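Local coordinates for protein TonB-dependent siderophore receptor (Pseudomonas aeruginosa 39016, PDB 5NEC) that probably takes iron-loaded siderophores, and siderophore-drug conjugates, across the outer membrane as a TonB-dependent receptor, at residues T106-V111 with L147-K152; T341-T346 with G364-R369; T432-A437 with G452-S457. All coordinates share one frame; numbering follows the deposited sequence.

Contact 1: residues T106-V111 with L147-K152; sequences TYVDGV and LNLVSK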
loop_
_atom_site.group_PDB
_atom_site.type_symbol
_atom_site.label_atom_id
_atom_site.label_comp_id
_atom_site.label_asym_id
_atom_site.label_seq_id
_atom_site.Cartn_x
_atom_site.Cartn_y
_atom_site.Cartn_z
ATOM N N THR A 106 -5.207 3.936 -4.627
ATOM C CA THR A 106 -5.426 3.425 -3.283
ATOM C C THR A 106 -6.760 3.970 -2.772
ATOM O O THR A 106 -7.007 5.165 -2.773
ATOM C CB THR A 106 -4.248 3.748 -2.339
ATOM O OG1 THR A 106 -3.073 3.106 -2.837
ATOM C CG2 THR A 106 -4.515 3.231 -0.928
ATOM N N TYR A 107 -7.611 3.044 -2.357
ATOM C CA TYR A 107 -8.977 3.316 -1.976
ATOM C C TYR A 107 -9.171 2.883 -0.526
ATOM O O TYR A 107 -8.536 1.931 -0.071
ATOM C CB TYR A 107 -9.922 2.563 -2.925
ATOM C CG TYR A 107 -9.798 3.055 -4.354
ATOM C CD1 TYR A 107 -10.581 4.113 -4.810
ATOM C CD2 TYR A 107 -8.883 2.486 -5.245
ATOM C CE1 TYR A 107 -10.469 4.589 -6.104
ATOM C CE2 TYR A 107 -8.765 2.955 -6.549
ATOM C CZ TYR A 107 -9.564 4.011 -6.961
ATOM O OH TYR A 107 -9.488 4.499 -8.234
ATOM N N VAL A 108 -10.004 3.629 0.199
ATOM C CA VAL A 108 -10.505 3.210 1.503
ATOM C C VAL A 108 -12.011 3.052 1.341
ATOM O O VAL A 108 -12.717 4.035 1.070
ATOM C CB VAL A 108 -10.160 4.222 2.616
ATOM C CG1 VAL A 108 -10.853 3.843 3.922
ATOM C CG2 VAL A 108 -8.641 4.311 2.801
ATOM N N ASP A 109 -12.491 1.811 1.472
ATOM C CA ASP A 109 -13.897 1.474 1.237
ATOM C C ASP A 109 -14.421 2.029 -0.087
ATOM O O ASP A 109 -15.389 2.769 -0.123
ATOM C CB ASP A 109 -14.765 1.956 2.397
ATOM C CG ASP A 109 -14.336 1.365 3.721
ATOM O OD1 ASP A 109 -14.453 0.133 3.886
ATOM O OD2 ASP A 109 -13.868 2.126 4.602
ATOM N N GLY A 110 -13.725 1.698 -1.164
ATOM C CA GLY A 110 -14.127 2.062 -2.516
ATOM C C GLY A 110 -14.150 3.541 -2.870
ATOM O O GLY A 110 -14.756 3.912 -3.868
ATOM N N VAL A 111 -13.502 4.391 -2.076
ATOM C CA VAL A 111 -13.441 5.828 -2.368
ATOM C C VAL A 111 -11.990 6.270 -2.304
ATOM O O VAL A 111 -11.238 5.747 -1.485
ATOM C CB VAL A 111 -14.296 6.630 -1.360
ATOM C CG1 VAL A 111 -14.217 8.139 -1.640
ATOM C CG2 VAL A 111 -15.732 6.119 -1.368
ATOM N N LEU A 147 -5.430 -1.013 -4.825
ATOM C CA LEU A 147 -5.575 -1.481 -3.450
ATOM C C LEU A 147 -6.871 -0.906 -2.925
ATOM O O LEU A 147 -7.120 0.282 -3.085
ATOM C CB LEU A 147 -4.431 -0.995 -2.558
ATOM C CG LEU A 147 -2.988 -1.328 -2.948
ATOM C CD1 LEU A 147 -2.017 -0.700 -1.971
ATOM C CD2 LEU A 147 -2.777 -2.828 -2.985
ATOM N N ASN A 148 -7.693 -1.756 -2.321
ATOM C CA ASN A 148 -8.868 -1.323 -1.601
ATOM C C ASN A 148 -8.785 -1.752 -0.134
ATOM O O ASN A 148 -8.813 -2.948 0.185
ATOM C CB ASN A 148 -10.148 -1.868 -2.245
ATOM C CG ASN A 148 -11.400 -1.266 -1.636
ATOM O OD1 ASN A 148 -11.442 -0.071 -1.307
ATOM N ND2 ASN A 148 -12.412 -2.094 -1.447
ATOM N N LEU A 149 -8.700 -0.753 0.741
ATOM C CA LEU A 149 -8.546 -0.955 2.168
ATOM C C LEU A 149 -9.910 -0.889 2.853
ATOM O O LEU A 149 -10.528 0.178 2.881
ATOM C CB LEU A 149 -7.615 0.118 2.742
ATOM C CG LEU A 149 -6.295 0.365 2.024
ATOM C CD1 LEU A 149 -5.445 1.273 2.892
ATOM C CD2 LEU A 149 -5.567 -0.928 1.699
ATOM N N VAL A 150 -10.366 -2.011 3.404
ATOM C CA VAL A 150 -11.686 -2.081 4.035
ATOM C C VAL A 150 -11.583 -1.674 5.522
ATOM O O VAL A 150 -10.892 -2.333 6.298
ATOM C CB VAL A 150 -12.292 -3.511 3.895
ATOM C CG1 VAL A 150 -13.732 -3.563 4.405
ATOM C CG2 VAL A 150 -12.227 -3.985 2.437
ATOM N N SER A 151 -12.250 -0.583 5.906
ATOM C CA SER A 151 -12.245 -0.085 7.294
ATOM C C SER A 151 -13.067 -0.940 8.225
ATOM O O SER A 151 -14.126 -1.432 7.844
ATOM C CB SER A 151 -12.871 1.301 7.389
ATOM O OG SER A 151 -12.103 2.258 6.719
ATOM N N LYS A 152 -12.610 -1.067 9.462
ATOM C CA LYS A 152 -13.454 -1.557 10.550
ATOM C C LYS A 152 -14.590 -0.550 10.769
ATOM O O LYS A 152 -14.322 0.636 10.901
ATOM C CB LYS A 152 -12.642 -1.687 11.828
ATOM C CG LYS A 152 -11.651 -2.824 11.796
ATOM C CD LYS A 152 -10.779 -2.742 13.031
ATOM C CE LYS A 152 -9.670 -3.765 13.002
ATOM N NZ LYS A 152 -9.002 -3.713 14.330
#
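Asp109 turns its carboxylate back over the end of strand 147-151 and takes Ser151 with both oxygens. OD1 receives Ser151 N at 3.1 Å and OD2 receives Ser151 OG at 2.8 Å, each on the syn side. With CG anti to the carbonyl carbon (chi1 -58°), the carboxylate swings in although the CB of Asp109 points away from the partner strand. On the face of Tyr107, opposite Val108 and Leu149, Asn148 reaches across: its OD1 accepts Gly110 N at 2.9 Å, with an N-H...O angle of 163°, while its ND2 is bound by Glu128. The two strands run parallel within the mixed sheet of the plug domain, linked by Tyr107 N to Leu147 O, Leu149 N to Tyr107 O and Asp109 N to Leu149 O. Strand 106-108 ends in a type I' turn, Val108 to Val111, whose two central residues, Asp109 and Gly110, are bound by Ser151 and Asn148. Leu147 O also lies at the edge of the Tyr107 ring, in its plane, 3.6 Å from CD2. On the face shared with Leu149, Thr106 and Leu147 lie side by side, OG1 to CD1 4.0 Å. Leu147 packs on Leu74 and Leu149 on Leu70 of helix 70-74.

Contact 2: residues T341-T346 with G364-R369; sequences TAVNQT and GLEFSR. With C8E ((hydroxyethyloxy)tri(ethyloxy)octane), chain C.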
loop_
_atom_site.group_PDB
_atom_site.type_symbol
_atom_site.label_atom_id
_atom_site.label_comp_id
_atom_site.label_asym_id
_atom_site.label_seq_id
_atom_site.Cartn_x
_atom_site.Cartn_y
_atom_site.Cartn_z
ATOM N N THR A 341 -9.658 17.050 0.493
ATOM C CA THR A 341 -10.403 16.260 -0.491
ATOM C C THR A 341 -11.856 16.187 -0.065
ATOM O O THR A 341 -12.148 15.955 1.106
ATOM C CB THR A 341 -9.832 14.830 -0.636
ATOM O OG1 THR A 341 -8.434 14.902 -0.930
ATOM C CG2 THR A 341 -10.515 14.060 -1.774
ATOM N N ALA A 342 -12.754 16.381 -1.019
ATOM C CA ALA A 342 -14.182 16.278 -0.773
ATOM C C ALA A 342 -14.775 15.392 -1.874
ATOM O O ALA A 342 -14.593 15.697 -3.059
ATOM C CB ALA A 342 -14.803 17.658 -0.780
ATOM N N VAL A 343 -15.447 14.296 -1.500
ATOM C CA VAL A 343 -16.023 13.361 -2.488
ATOM C C VAL A 343 -17.490 13.055 -2.177
ATOM O O VAL A 343 -17.860 12.876 -1.015
ATOM C CB VAL A 343 -15.230 12.023 -2.549
ATOM C CG1 VAL A 343 -15.678 11.160 -3.727
ATOM C CG2 VAL A 343 -13.749 12.308 -2.662
ATOM N N ASN A 344 -18.325 13.011 -3.208
ATOM C CA ASN A 344 -19.660 12.450 -3.076
ATOM C C ASN A 344 -19.882 11.379 -4.135
ATOM O O ASN A 344 -19.668 11.623 -5.315
ATOM C CB ASN A 344 -20.765 13.501 -3.169
ATOM C CG ASN A 344 -22.103 12.955 -2.682
ATOM O OD1 ASN A 344 -22.345 12.871 -1.486
ATOM N ND2 ASN A 344 -22.948 12.529 -3.602
ATOM N N GLN A 345 -20.341 10.213 -3.695
ATOM C CA GLN A 345 -20.509 9.055 -4.551
ATOM C C GLN A 345 -21.912 8.486 -4.343
ATOM O O GLN A 345 -22.252 8.101 -3.243
ATOM C CB GLN A 345 -19.435 8.037 -4.184
ATOM C CG GLN A 345 -19.025 7.114 -5.308
ATOM C CD GLN A 345 -17.705 6.386 -4.997
ATOM O OE1 GLN A 345 -16.746 6.973 -4.477
ATOM N NE2 GLN A 345 -17.645 5.104 -5.349
ATOM N N THR A 346 -22.733 8.492 -5.384
ATOM C CA THR A 346 -24.078 7.949 -5.334
ATOM C C THR A 346 -24.108 6.674 -6.173
ATOM O O THR A 346 -23.789 6.722 -7.355
ATOM C CB THR A 346 -25.100 8.946 -5.914
ATOM O OG1 THR A 346 -25.048 10.178 -5.189
ATOM C CG2 THR A 346 -26.497 8.386 -5.807
ATOM N N GLY A 364 -23.169 4.261 -10.925
ATOM C CA GLY A 364 -23.030 5.430 -10.047
ATOM C C GLY A 364 -22.443 6.699 -10.624
ATOM O O GLY A 364 -21.921 6.707 -11.729
ATOM N N LEU A 365 -22.587 7.778 -9.853
ATOM C CA LEU A 365 -22.028 9.083 -10.143
ATOM C C LEU A 365 -21.088 9.446 -9.030
ATOM O O LEU A 365 -21.398 9.222 -7.877
ATOM C CB LEU A 365 -23.098 10.162 -10.177
ATOM C CG LEU A 365 -24.162 10.092 -11.256
ATOM C CD1 LEU A 365 -24.972 11.388 -11.223
ATOM C CD2 LEU A 365 -23.551 9.895 -12.634
ATOM N N GLU A 366 -19.963 10.055 -9.383
ATOM C CA GLU A 366 -18.968 10.488 -8.426
ATOM C C GLU A 366 -18.537 11.925 -8.740
ATOM O O GLU A 366 -18.207 12.225 -9.890
ATOM C CB GLU A 366 -17.796 9.541 -8.513
ATOM C CG GLU A 366 -16.625 9.833 -7.589
ATOM C CD GLU A 366 -15.445 8.934 -7.916
ATOM O OE1 GLU A 366 -15.703 7.778 -8.321
ATOM O OE2 GLU A 366 -14.277 9.376 -7.791
ATOM N N PHE A 367 -18.580 12.801 -7.730
ATOM C CA PHE A 367 -18.104 14.182 -7.835
ATOM C C PHE A 367 -17.048 14.388 -6.774
ATOM O O PHE A 367 -17.257 13.999 -5.630
ATOM C CB PHE A 367 -19.241 15.188 -7.580
ATOM C CG PHE A 367 -20.441 15.006 -8.470
ATOM C CD1 PHE A 367 -20.532 15.679 -9.682
ATOM C CD2 PHE A 367 -21.489 14.166 -8.093
ATOM C CE1 PHE A 367 -21.646 15.526 -10.511
ATOM C CE2 PHE A 367 -22.605 13.998 -8.917
ATOM C CZ PHE A 367 -22.684 14.686 -10.124
ATOM N N SER A 368 -15.921 15.000 -7.122
ATOM C CA SER A 368 -14.911 15.326 -6.102
ATOM C C SER A 368 -14.129 16.595 -6.362
ATOM O O SER A 368 -14.123 17.116 -7.462
ATOM C CB SER A 368 -13.944 14.171 -5.913
ATOM O OG SER A 368 -13.146 14.027 -7.065
ATOM N N ARG A 369 -13.473 17.079 -5.319
ATOM C CA ARG A 369 -12.678 18.298 -5.365
ATOM C C ARG A 369 -11.433 18.079 -4.519
ATOM O O ARG A 369 -11.567 17.775 -3.343
ATOM C CB ARG A 369 -13.491 19.455 -4.814
ATOM C CG ARG A 369 -12.811 20.804 -4.919
ATOM C CD ARG A 369 -13.788 21.918 -4.583
ATOM N NE ARG A 369 -13.210 23.246 -4.776
ATOM C CZ ARG A 369 -12.348 23.839 -3.943
ATOM N NH1 ARG A 369 -11.927 23.232 -2.823
ATOM N NH2 ARG A 369 -11.888 25.056 -4.230
HETATM C C1 C8E C . -17.809 18.578 -4.290
HETATM C C2 C8E C . -18.108 17.384 -3.401
HETATM C C3 C8E C . -18.545 17.793 -1.988
HETATM C C4 C8E C . -18.577 16.600 -1.015
HETATM C C5 C8E C . -19.263 16.907 0.329
HETATM C C6 C8E C . -18.513 16.335 1.545
HETATM C C7 C8E C . -19.354 16.405 2.824
HETATM C C8 C8E C . -18.585 16.073 4.092
#
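Strands 341-346 and 364-369 run antiparallel, at 172° and 4.7 Å between their axes, and six backbone bonds join Ala342, Asn344 and Thr346 to Arg369, Phe367 and Leu365. Those at the Asn344-Phe367 pair are nearly straight: Asn344 N to Phe367 O is 2.8 Å with an N-H...O angle of 172°. The non-hydrogen-bonded pairs, Val343 with Ser368 and Gln345 with Glu366, put their side chains on the face away from Ala342, Asn344 and Phe367. There both methyls of Val343 meet Ser368 CB, CG2 at 3.8 Å, and CG1 also reaches Glu366 CG at 4.2 Å. With CG anti to the backbone N and the chain extended, Glu366 runs alongside Gln345, pointing the same way, the amide and carboxylate planes inclined by 21°. Glu366 OE1 forms a salt bridge with Arg454 NH2 of strand 447-464, reaching past the adjoining strand 426-444. On the other face Phe367 and Leu365 lie on the surface, as expected for a barrel wall in an outer membrane. A bound detergent, C8E, lies against this face, its C4 3.9 Å from Ala342 CB and its C2 3.9 Å from Ala342 O. Asn344 and Thr346 instead direct their polar ends to Asn300 on strand 296-316. The pair belongs to the hairpin of strands 327-354 and 357-379 in the transmembrane barrel. Strand 296-316 flanks it beyond 341-346 and strand 426-444 beyond 364-369, while Val111 of the plug packs on Val343 and Gln345 from the inner side.

Contact 3: residues T432-A437 with G452-S457; sequences TKAIYA and GARFDS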
loop_
_atom_site.group_PDB
_atom_site.type_symbol
_atom_site.label_atom_id
_atom_site.label_comp_id
_atom_site.label_asym_id
_atom_site.label_seq_id
_atom_site.Cartn_x
_atom_site.Cartn_y
_atom_site.Cartn_z
ATOM N N THR A 432 -13.346 16.491 -10.305
ATOM C CA THR A 432 -13.657 15.303 -11.100
ATOM C C THR A 432 -15.167 15.056 -11.111
ATOM O O THR A 432 -15.850 15.311 -10.132
ATOM C CB THR A 432 -12.969 14.028 -10.567
ATOM O OG1 THR A 432 -13.438 13.770 -9.250
ATOM C CG2 THR A 432 -11.466 14.126 -10.566
ATOM N N LYS A 433 -15.673 14.582 -12.239
ATOM C CA LYS A 433 -17.020 14.066 -12.366
ATOM C C LYS A 433 -16.859 12.735 -13.063
ATOM O O LYS A 433 -16.167 12.666 -14.083
ATOM C CB LYS A 433 -17.866 14.981 -13.243
ATOM C CG LYS A 433 -18.174 16.335 -12.632
ATOM C CD LYS A 433 -18.888 17.241 -13.630
ATOM C CE LYS A 433 -19.550 18.428 -12.938
ATOM N NZ LYS A 433 -19.994 19.446 -13.939
ATOM N N ALA A 434 -17.461 11.674 -12.531
ATOM C CA ALA A 434 -17.400 10.366 -13.196
ATOM C C ALA A 434 -18.748 9.668 -13.215
ATOM O O ALA A 434 -19.587 9.902 -12.355
ATOM C CB ALA A 434 -16.346 9.477 -12.555
ATOM N N ILE A 435 -18.930 8.810 -14.211
ATOM C CA ILE A 435 -20.078 7.923 -14.296
ATOM C C ILE A 435 -19.567 6.528 -14.641
ATOM O O ILE A 435 -18.620 6.388 -15.400
ATOM C CB ILE A 435 -21.132 8.452 -15.295
ATOM C CG1 ILE A 435 -22.394 7.584 -15.259
ATOM C CG2 ILE A 435 -20.590 8.524 -16.709
ATOM C CD1 ILE A 435 -23.580 8.191 -15.994
ATOM N N TYR A 436 -20.163 5.504 -14.036
ATOM C CA TYR A 436 -19.759 4.121 -14.290
ATOM C C TYR A 436 -20.974 3.184 -14.283
ATOM O O TYR A 436 -22.029 3.514 -13.745
ATOM C CB TYR A 436 -18.698 3.672 -13.272
ATOM C CG TYR A 436 -19.293 3.217 -11.975
ATOM C CD1 TYR A 436 -19.641 1.871 -11.782
ATOM C CD2 TYR A 436 -19.575 4.133 -10.948
ATOM C CE1 TYR A 436 -20.239 1.446 -10.600
ATOM C CE2 TYR A 436 -20.160 3.718 -9.758
ATOM C CZ TYR A 436 -20.494 2.369 -9.591
ATOM O OH TYR A 436 -21.075 1.922 -8.431
ATOM N N ALA A 437 -20.806 2.014 -14.889
ATOM C CA ALA A 437 -21.843 0.986 -14.920
ATOM C C ALA A 437 -21.150 -0.356 -15.025
ATOM O O ALA A 437 -20.244 -0.518 -15.826
ATOM C CB ALA A 437 -22.771 1.223 -16.089
ATOM N N GLY A 452 -18.220 -3.703 -18.230
ATOM C CA GLY A 452 -18.043 -2.526 -17.378
ATOM C C GLY A 452 -17.551 -1.346 -18.201
ATOM O O GLY A 452 -16.707 -1.507 -19.085
ATOM N N ALA A 453 -18.074 -0.164 -17.914
ATOM C CA ALA A 453 -17.581 1.066 -18.520
ATOM C C ALA A 453 -17.473 2.173 -17.472
ATOM O O ALA A 453 -18.111 2.128 -16.424
ATOM C CB ALA A 453 -18.464 1.498 -19.689
ATOM N N ARG A 454 -16.637 3.160 -17.778
ATOM C CA ARG A 454 -16.402 4.315 -16.918
ATOM C C ARG A 454 -15.927 5.506 -17.752
ATOM O O ARG A 454 -15.071 5.356 -18.614
ATOM C CB ARG A 454 -15.360 3.993 -15.841
ATOM C CG ARG A 454 -15.408 4.977 -14.688
ATOM C CD ARG A 454 -14.167 4.945 -13.819
ATOM N NE ARG A 454 -14.243 5.993 -12.797
ATOM C CZ ARG A 454 -14.867 5.883 -11.619
ATOM N NH1 ARG A 454 -15.474 4.738 -11.248
ATOM N NH2 ARG A 454 -14.866 6.941 -10.799
ATOM N N PHE A 455 -16.502 6.673 -17.487
ATOM C CA PHE A 455 -16.098 7.950 -18.071
ATOM C C PHE A 455 -15.749 8.922 -16.940
ATOM O O PHE A 455 -16.574 9.154 -16.066
ATOM C CB PHE A 455 -17.228 8.535 -18.915
ATOM C CG PHE A 455 -16.927 9.900 -19.457
ATOM C CD1 PHE A 455 -15.922 10.080 -20.408
ATOM C CD2 PHE A 455 -17.634 11.016 -19.006
ATOM C CE1 PHE A 455 -15.642 11.339 -20.917
ATOM C CE2 PHE A 455 -17.351 12.286 -19.503
ATOM C CZ PHE A 455 -16.350 12.446 -20.460
ATOM N N ASP A 456 -14.529 9.469 -16.959
ATOM C CA ASP A 456 -14.068 10.470 -15.988
ATOM C C ASP A 456 -13.776 11.779 -16.689
ATOM O O ASP A 456 -13.164 11.786 -17.747
ATOM C CB ASP A 456 -12.772 10.035 -15.315
ATOM C CG ASP A 456 -12.982 8.969 -14.272
ATOM O OD1 ASP A 456 -13.231 9.340 -13.103
ATOM O OD2 ASP A 456 -12.904 7.769 -14.624
ATOM N N SER A 457 -14.186 12.878 -16.061
ATOM C CA SER A 457 -13.955 14.227 -16.552
ATOM C C SER A 457 -13.193 14.994 -15.463
ATOM O O SER A 457 -13.558 14.930 -14.297
ATOM C CB SER A 457 -15.298 14.865 -16.867
ATOM O OG SER A 457 -15.151 16.204 -17.256
#
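Arg454 and Tyr436 meet across a non-hydrogen-bonded pair, and the backbone around them is a regular antiparallel ladder whose axes run at 171° and 4.7 Å apart. Its six bonds pair Lys433 with Ser457, Ile435 with Phe455 and Ala437 with Ala453, the shortest being Ser457 N to Lys433 O at 2.8 Å. Between them, CA-H...O contacts add to the ladder, such as Ala434 CA to Phe455 O at 3.2 Å.

The charged and polar side-chain interactions lie on the face of Ala434 and Tyr436. Arg454 NE binds Asp456 OD2 at 2.9 Å on its syn side, with the oxygen only 4° out of the guanidinium plane; this salt bridge runs along one strand, between alternate residues. With Glu366 as the second partner of the guanidinium, two carboxylates probably restrain its rotation. The hydroxyl of Tyr436 is hydrogen-bonded to Asp347 and Ser362. The methyl of Ala434 sits beside both charged groups, its CB 3.2 Å from Asp456 OD1 and 3.4 Å from Arg454 NH2.

Van der Waals packing completes both faces. Tyr436 CB touches Arg454 CG at 3.8 Å; the side chains cross at a slant, yet ring and guanidinium planes differ by 9°. On the other face Ile435 CG2 lies 4.0 Å from Phe455 CB and near the plane of the Phe455 ring, at its edge.

This is a piece of the hairpin of strands 426-444 and 447-464 in the barrel wall. Strand 357-379 adjoins 432-437 through backbone bonds and the packing of Ile435 on Leu365, and strand 471-488 adjoins 452-457, where the Phe455 ring meets Trp480.

From the N terminus, contact 1 comes first, closing a loop of 35 residues within the plug by pairing 106-111 with 147-152. Contacts 2 and 3 follow, closing shorter loops of 17 and 14 residues, each within a barrel hairpin. All three are in series along the chain; none nests in or crosses another. In space they form a chain of neighbours. The turn end of contact 1 packs on contact 2, tying plug to barrel wall. Contacts 2 and 3 adjoin because strands 357-379 and 426-444 are neighbours, and the Glu366-Arg454 salt bridge passes over 426-444 to tie 364-369 to 452-457. Contacts 1 and 3 do not touch, their nearest atoms being about 6 Å apart.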